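Local coordinates for leucine-rich repeat protein (Bacteroides thetaiotaomicron, PDB 4ECN) that is of unknown function but, as an extracellular leucine-rich repeat protein, probably binds other proteins, at residues Q532-A535 against D536-L540; P564-A567 against S568-M572. All blocks are in the same frame, centred on the assembly; numbering follows the deposited sequence.

Contact 1: residues Q532-A535 against D536-L540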
loop_
_atom_site.group_PDB
_atom_site.type_symbol
_atom_site.label_atom_id
_atom_site.label_comp_id
_atom_site.label_asym_id
_atom_site.label_seq_id
_atom_site.Cartn_x
_atom_site.Cartn_y
_atom_site.Cartn_z
ATOM N N GLN A 532 -7.413 -24.767 -9.142
ATOM C CA GLN A 532 -6.761 -24.669 -7.849
ATOM C C GLN A 532 -7.470 -23.675 -6.934
ATOM O O GLN A 532 -7.653 -23.975 -5.763
ATOM C CB GLN A 532 -5.288 -24.284 -8.020
ATOM C CG GLN A 532 -4.435 -24.394 -6.753
ATOM C CD GLN A 532 -4.522 -25.724 -6.060
ATOM O OE1 GLN A 532 -4.319 -26.788 -6.656
ATOM N NE2 GLN A 532 -4.818 -25.683 -4.769
ATOM N N LEU A 533 -7.893 -22.536 -7.458
ATOM C CA LEU A 533 -8.575 -21.537 -6.656
ATOM C C LEU A 533 -9.906 -22.069 -6.141
ATOM O O LEU A 533 -10.211 -21.848 -4.969
ATOM C CB LEU A 533 -8.784 -20.251 -7.451
ATOM C CG LEU A 533 -9.186 -19.014 -6.632
ATOM C CD1 LEU A 533 -8.212 -18.741 -5.477
ATOM C CD2 LEU A 533 -9.314 -17.781 -7.514
ATOM N N LYS A 534 -10.671 -22.809 -6.984
ATOM C CA LYS A 534 -11.973 -23.387 -6.612
ATOM C C LYS A 534 -11.759 -24.374 -5.452
ATOM O O LYS A 534 -12.487 -24.326 -4.470
ATOM C CB LYS A 534 -12.665 -24.049 -7.832
ATOM C CG LYS A 534 -14.110 -24.500 -7.579
ATOM C CD LYS A 534 -14.708 -25.236 -8.761
ATOM C CE LYS A 534 -16.125 -25.682 -8.481
ATOM N NZ LYS A 534 -16.702 -26.500 -9.587
ATOM N N ALA A 535 -10.716 -25.192 -5.541
ATOM C CA ALA A 535 -10.327 -26.119 -4.486
ATOM C C ALA A 535 -9.995 -25.384 -3.178
ATOM O O ALA A 535 -10.516 -25.734 -2.120
ATOM C CB ALA A 535 -9.120 -26.919 -4.936
ATOM N N ASP A 536 -9.140 -24.350 -3.266
ATOM C CA ASP A 536 -8.687 -23.572 -2.124
ATOM C C ASP A 536 -9.862 -22.882 -1.426
ATOM O O ASP A 536 -9.947 -22.957 -0.195
ATOM C CB ASP A 536 -7.631 -22.549 -2.557
ATOM C CG ASP A 536 -6.220 -23.105 -2.745
ATOM O OD1 ASP A 536 -5.917 -24.204 -2.181
ATOM O OD2 ASP A 536 -5.384 -22.398 -3.364
ATOM N N TRP A 537 -10.789 -22.273 -2.195
ATOM C CA TRP A 537 -11.953 -21.614 -1.612
ATOM C C TRP A 537 -12.859 -22.675 -0.975
ATOM O O TRP A 537 -13.286 -22.476 0.162
ATOM C CB TRP A 537 -12.701 -20.754 -2.646
ATOM C CG TRP A 537 -13.815 -19.882 -2.094
ATOM C CD1 TRP A 537 -14.172 -19.720 -0.782
ATOM C CD2 TRP A 537 -14.720 -19.067 -2.858
ATOM N NE1 TRP A 537 -15.253 -18.877 -0.686
ATOM C CE2 TRP A 537 -15.603 -18.452 -1.943
ATOM C CE3 TRP A 537 -14.872 -18.796 -4.234
ATOM C CZ2 TRP A 537 -16.632 -17.596 -2.358
ATOM C CZ3 TRP A 537 -15.890 -17.942 -4.639
ATOM C CH2 TRP A 537 -16.751 -17.352 -3.710
ATOM N N THR A 538 -13.082 -23.825 -1.654
ATOM C CA THR A 538 -13.865 -24.932 -1.091
ATOM C C THR A 538 -13.271 -25.357 0.258
ATOM O O THR A 538 -14.030 -25.466 1.220
ATOM C CB THR A 538 -13.960 -26.152 -2.032
ATOM O OG1 THR A 538 -14.244 -25.756 -3.367
ATOM C CG2 THR A 538 -15.015 -27.132 -1.593
ATOM N N ARG A 539 -11.914 -25.550 0.337
ATOM C CA ARG A 539 -11.228 -25.985 1.569
ATOM C C ARG A 539 -11.501 -24.993 2.688
ATOM O O ARG A 539 -11.941 -25.392 3.769
ATOM C CB ARG A 539 -9.712 -26.180 1.377
ATOM C CG ARG A 539 -9.097 -26.884 2.578
ATOM C CD ARG A 539 -7.593 -27.047 2.520
ATOM N NE ARG A 539 -7.047 -27.327 3.857
ATOM C CZ ARG A 539 -5.746 -27.370 4.150
ATOM N NH1 ARG A 539 -4.835 -27.162 3.205
ATOM N NH2 ARG A 539 -5.348 -27.609 5.393
ATOM N N LEU A 540 -11.306 -23.712 2.390
ATOM C CA LEU A 540 -11.513 -22.581 3.279
ATOM C C LEU A 540 -12.948 -22.565 3.864
ATOM O O LEU A 540 -13.108 -22.397 5.069
ATOM C CB LEU A 540 -11.247 -21.304 2.471
ATOM C CG LEU A 540 -10.807 -20.085 3.234
ATOM C CD1 LEU A 540 -9.370 -20.234 3.731
ATOM C CD2 LEU A 540 -10.901 -18.857 2.349
#
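T538 turns its hydroxyl back onto the helix that carries it, and OG1 and the backbone N both donate to K534 O. They reach this oxygen from opposite faces of the carbonyl plane: T538 N lies 2.9 Å from K534 O and is tilted somewhat out of the plane, whereas OG1 stands well above it. The hydroxyl gets there because OG1 lies anti to the carbonyl carbon (chi1 -45°), next to its own backbone N. A residue with its hydroxyl on CB suits this site, since the preceding turn supplies the acceptor. W537 N is bonded to L533 O at 2.9 Å, one of the regular i to i+4 bonds that run through 532-540. This helix, 530-542, connects strands 519-521 and 552-554 in a beta-alpha-beta unit of the leucine-rich repeat solenoid. L533 and W537 are buried on one side, while A535 and R539 are exposed. The indole of W537 is carried away from 532-535 and meets F563 edge-to-face, while the ring of F553 is inclined to it at about 60°. The side-chain link between Q532 and D536 is looser. Q532, bent at chi2, brings NE2 to within 3.2 Å of D536 OD1 in a weak bond, with amide and carboxylate planes 61° apart. The firmer partner of the buried D536 carboxylate is L507 N, which meets OD2 and would help to balance its charge. A535, small and exposed, adds little bulk where the helix faces solvent. The long chains of K534 and R539 extend past the contact, K534 to a salt bridge with E562 and R539 to a cation-pi contact with Y512.

Contact 2: residues P564-A567 against S568-M572; sequences PASA and SLQKM
A565 O takes two backbone N-H groups, from S568 and from L569. L569 N approaches in the carbonyl plane at 3.2 Å, whereas S568 N, 3.0 Å from the same oxygen, sits well above that plane. A565 is the N-cap of the short helix 566-569, and this shared acceptor marks its first turn. P564, rigid and without an N-H to satisfy, leads into the helix and lays its ring across the side chain of L569, CG to CD2 3.8 Å, at about a right angle. On the outer side, Q570 reaches back along the helix, extended beyond CG, and its NE2 donates to S566 OG at 2.9 Å, almost straight (171°) and with OG in the amide plane. The serine hydroxyl lies anti to its backbone N (chi1 177°) and is also bonded to A590 O. An alanine in place of S566 would lack this hydroxyl, which is likely to leave the Q570 amide freer to turn and A590 O without this partner. D542, the last residue of helix 530-542, receives a hydrogen bond from S568 OG and a salt bridge from K571 NZ, so this turn is tied to that helix and probably balances part of the carboxylate's charge.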
loop_
_atom_site.group_PDB
_atom_site.type_symbol
_atom_site.label_atom_id
_atom_site.label_comp_id
_atom_site.label_asym_id
_atom_site.label_seq_id
_atom_site.Cartn_x
_atom_site.Cartn_y
_atom_site.Cartn_z
ATOM N N PRO A 564 -17.424 -22.504 -5.607
ATOM C CA PRO A 564 -17.551 -23.804 -4.927
ATOM C C PRO A 564 -19.003 -24.229 -4.723
ATOM O O PRO A 564 -19.887 -23.387 -4.762
ATOM C CB PRO A 564 -16.895 -23.539 -3.561
ATOM C CG PRO A 564 -15.955 -22.414 -3.779
ATOM C CD PRO A 564 -16.653 -21.547 -4.782
ATOM N N ALA A 565 -19.243 -25.531 -4.483
ATOM C CA ALA A 565 -20.553 -26.120 -4.200
ATOM C C ALA A 565 -21.297 -25.311 -3.142
ATOM O O ALA A 565 -20.692 -24.906 -2.138
ATOM C CB ALA A 565 -20.374 -27.550 -3.728
ATOM N N SER A 566 -22.593 -25.034 -3.389
ATOM C CA SER A 566 -23.437 -24.238 -2.496
ATOM C C SER A 566 -23.367 -24.725 -1.035
ATOM O O SER A 566 -23.174 -23.904 -0.140
ATOM C CB SER A 566 -24.881 -24.262 -2.966
ATOM O OG SER A 566 -25.693 -23.554 -2.051
ATOM N N ALA A 567 -23.447 -26.049 -0.809
ATOM C CA ALA A 567 -23.429 -26.650 0.526
ATOM C C ALA A 567 -22.192 -26.236 1.342
ATOM O O ALA A 567 -22.229 -26.298 2.579
ATOM C CB ALA A 567 -23.482 -28.159 0.411
ATOM N N SER A 568 -21.113 -25.806 0.656
ATOM C CA SER A 568 -19.868 -25.401 1.298
ATOM C C SER A 568 -19.890 -23.915 1.549
ATOM O O SER A 568 -19.574 -23.484 2.652
ATOM C CB SER A 568 -18.672 -25.804 0.443
ATOM O OG SER A 568 -18.593 -27.221 0.325
ATOM N N LEU A 569 -20.345 -23.132 0.553
ATOM C CA LEU A 569 -20.479 -21.677 0.628
ATOM C C LEU A 569 -21.483 -21.264 1.716
ATOM O O LEU A 569 -21.335 -20.196 2.306
ATOM C CB LEU A 569 -20.909 -21.113 -0.735
ATOM C CG LEU A 569 -19.906 -21.245 -1.891
ATOM C CD1 LEU A 569 -20.404 -20.519 -3.119
ATOM C CD2 LEU A 569 -18.522 -20.686 -1.518
ATOM N N GLN A 570 -22.473 -22.123 2.003
ATOM C CA GLN A 570 -23.481 -21.938 3.051
ATOM C C GLN A 570 -22.853 -21.969 4.452
ATOM O O GLN A 570 -23.413 -21.376 5.371
ATOM C CB GLN A 570 -24.558 -23.033 2.958
ATOM C CG GLN A 570 -25.445 -22.965 1.713
ATOM C CD GLN A 570 -26.458 -24.086 1.651
ATOM O OE1 GLN A 570 -26.964 -24.569 2.663
ATOM N NE2 GLN A 570 -26.835 -24.476 0.451
ATOM N N LYS A 571 -21.707 -22.679 4.621
ATOM C CA LYS A 571 -21.004 -22.807 5.903
ATOM C C LYS A 571 -20.361 -21.468 6.316
ATOM O O LYS A 571 -20.138 -21.250 7.511
ATOM C CB LYS A 571 -19.939 -23.912 5.854
ATOM C CG LYS A 571 -20.495 -25.291 5.478
ATOM C CD LYS A 571 -19.424 -26.382 5.448
ATOM C CE LYS A 571 -19.938 -27.657 4.826
ATOM N NZ LYS A 571 -18.886 -28.704 4.716
HETATM N N MSE A 572 -20.110 -20.558 5.345
HETATM C CA MSE A 572 -19.514 -19.234 5.584
HETATM C C MSE A 572 -20.586 -18.287 6.146
HETATM O O MSE A 572 -20.926 -17.257 5.560
HETATM C CB MSE A 572 -18.893 -18.677 4.296
HETATM C CG MSE A 572 -17.881 -19.600 3.657
HETATM SE SE MSE A 572 -16.817 -18.601 2.404
HETATM C CE MSE A 572 -15.437 -18.045 3.578
#

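Contact 1 comes first along the chain and contact 2 follows, their centres 11 Å apart. Each lies on the helix of a beta-alpha-beta unit, 530-542 and 566-569, and the two units are consecutive because strand 552-554 ends one and begins the next; strands 519-521, 552-554 and 577-579 are neighbours in one sheet. W537 of helix 530-542 packs on L569 of helix 566-569 and on the flanking residues P564 and M572: its CE3 is 3.3 Å from P564 CD, its CE2 3.7 Å from L569 CD2, and its indole also meets the selenium of M572. T538 adds a contact to P564. One large aromatic side chain thus joins adjacent turns of the leucine-rich repeat solenoid on its helix-bearing side.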